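Local coordinates for protein lactaldehyde dehydrogenase (PDB 3PQA) that oxidises lactaldehyde to lactate with NAD(+), preferred over NADP, as a homotetrameric aldehyde dehydrogenase serving coenzyme F420 biosynthesis, at residues B[383-388]-B[407-412]. Sequence-based numbering, arbitrary orientation.
Sequences EMIDIA and SLKFAE
Met384, whose CB meets the ring of Phe410, accepts the helical bond from Ala388 N at its carbonyl O (2.8 Å), but no hydrogen bond joins segments 383-388 and 407-412. Their helices are the connecting helices of successive beta-alpha-beta crossovers in the Rossmann-like catalytic domain: helix 384-388 lies between strand 373-379 and the non-adjacent strand 396-400, and helix 404-413 links 396-400 to its neighbour 418-421. The short segments run in nearly the same sense, 27° from parallel. The axes stay 11.1 Å apart, so side chains bridge the gap.

Phe410 reaches across with its ring and Ile385 lies over one face of it. Ile385 CG1 sits beside the backbone N, opposite its own carbonyl carbon (chi1 -73°), and the chain continues extended to CD1, which stands over the ring centre in a CH-pi contact, 3.9 Å from the centroid and only 12° off the normal. Ile385 CG1 lies nearer the rim, 3.4 Å from Phe410 CE2, so the whole ethyl branch is laid along the ring. Met384 CB comes instead to the edge, in the ring plane, 3.9 Å from Phe410 CE2; two successive residues thus border the ring from different directions. The Met384 side chain, extended beyond CG, also packs on Ile249, Leu251 and Thr379. Phe410 also touches Ile249, on strand 246-250, which ties both helices to the same part of the sheet.

Helix 404-413 also faces other subunits: Ala411 O accepts a bond from Lys458 NZ of a second subunit, and Leu408 packs on Ile462 of a third. At the partly exposed margin, the aliphatic part of Lys409 bends at chi3, bringing Lys409 CE to 3.9 Å from Ile385 CD1.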
# COMPACT_ATOMS: atom_id res chain seq x y z
N GLU B 383 -27.54 24.33 12.54
CA GLU B 383 -27.08 24.25 13.93
C GLU B 383 -26.44 22.90 14.25
O GLU B 383 -25.78 22.73 15.29
CB GLU B 383 -28.26 24.43 14.88
CG GLU B 383 -29.05 25.70 14.68
CD GLU B 383 -28.20 26.93 14.88
OE1 GLU B 383 -28.38 27.90 14.12
OE2 GLU B 383 -27.35 26.95 15.80
N MET B 384 -26.67 21.93 13.37
CA MET B 384 -26.43 20.53 13.71
C MET B 384 -24.96 20.18 13.88
O MET B 384 -24.60 19.46 14.82
CB MET B 384 -27.11 19.61 12.68
CG MET B 384 -28.62 19.56 12.84
SD MET B 384 -29.43 18.63 11.53
CE MET B 384 -31.13 18.68 12.15
N ILE B 385 -24.11 20.69 12.99
CA ILE B 385 -22.68 20.37 13.05
C ILE B 385 -22.10 20.96 14.32
O ILE B 385 -21.34 20.28 15.02
CB ILE B 385 -21.91 20.80 11.78
CG1 ILE B 385 -22.28 19.86 10.63
CG2 ILE B 385 -20.40 20.74 12.00
CD1 ILE B 385 -21.85 20.28 9.26
N ASP B 386 -22.47 22.19 14.66
CA ASP B 386 -21.99 22.82 15.89
C ASP B 386 -22.44 22.05 17.14
O ASP B 386 -21.63 21.82 18.03
CB ASP B 386 -22.40 24.29 15.97
CG ASP B 386 -21.59 25.19 15.02
OD1 ASP B 386 -20.46 24.83 14.59
OD2 ASP B 386 -22.10 26.29 14.71
N ILE B 387 -23.70 21.62 17.19
CA ILE B 387 -24.16 20.83 18.34
C ILE B 387 -23.40 19.49 18.41
O ILE B 387 -22.90 19.09 19.48
CB ILE B 387 -25.68 20.56 18.32
CG1 ILE B 387 -26.47 21.86 18.49
CG2 ILE B 387 -26.05 19.56 19.42
CD1 ILE B 387 -27.92 21.75 18.03
N ALA B 388 -23.31 18.81 17.27
CA ALA B 388 -22.61 17.53 17.19
C ALA B 388 -21.16 17.62 17.67
O ALA B 388 -20.68 16.70 18.35
CB ALA B 388 -22.69 16.97 15.75
N SER B 407 -24.40 15.08 2.71
CA SER B 407 -23.70 13.95 3.36
C SER B 407 -22.19 14.20 3.41
O SER B 407 -21.55 13.93 4.43
CB SER B 407 -24.01 12.61 2.69
OG SER B 407 -23.42 12.51 1.40
N LEU B 408 -21.65 14.74 2.32
CA LEU B 408 -20.21 14.99 2.23
C LEU B 408 -19.79 16.15 3.11
O LEU B 408 -18.73 16.08 3.75
CB LEU B 408 -19.78 15.25 0.79
CG LEU B 408 -20.08 14.15 -0.23
CD1 LEU B 408 -19.61 14.57 -1.63
CD2 LEU B 408 -19.47 12.81 0.19
N LYS B 409 -20.60 17.20 3.14
CA LYS B 409 -20.36 18.36 4.01
C LYS B 409 -20.30 17.91 5.47
O LYS B 409 -19.34 18.22 6.17
CB LYS B 409 -21.43 19.44 3.82
CG LYS B 409 -21.27 20.67 4.72
CD LYS B 409 -22.49 21.59 4.61
CE LYS B 409 -23.08 21.90 5.98
NZ LYS B 409 -24.57 22.21 5.92
N PHE B 410 -21.31 17.16 5.90
CA PHE B 410 -21.35 16.65 7.28
C PHE B 410 -20.19 15.70 7.54
O PHE B 410 -19.53 15.80 8.57
CB PHE B 410 -22.68 15.98 7.58
CG PHE B 410 -23.76 16.95 8.01
CD1 PHE B 410 -24.48 17.67 7.07
CD2 PHE B 410 -24.05 17.13 9.36
CE1 PHE B 410 -25.49 18.56 7.47
CE2 PHE B 410 -25.06 18.01 9.77
CZ PHE B 410 -25.77 18.73 8.81
N ALA B 411 -19.93 14.78 6.60
CA ALA B 411 -18.84 13.81 6.78
C ALA B 411 -17.49 14.48 6.98
O ALA B 411 -16.70 14.04 7.83
CB ALA B 411 -18.77 12.83 5.59
N GLU B 412 -17.24 15.55 6.24
CA GLU B 412 -15.96 16.23 6.36
C GLU B 412 -15.86 17.10 7.60
O GLU B 412 -14.78 17.21 8.19
CB GLU B 412 -15.63 17.00 5.09
CG GLU B 412 -15.37 16.06 3.92
CD GLU B 412 -15.21 16.79 2.61
OE1 GLU B 412 -14.86 16.14 1.61
OE2 GLU B 412 -15.44 18.02 2.59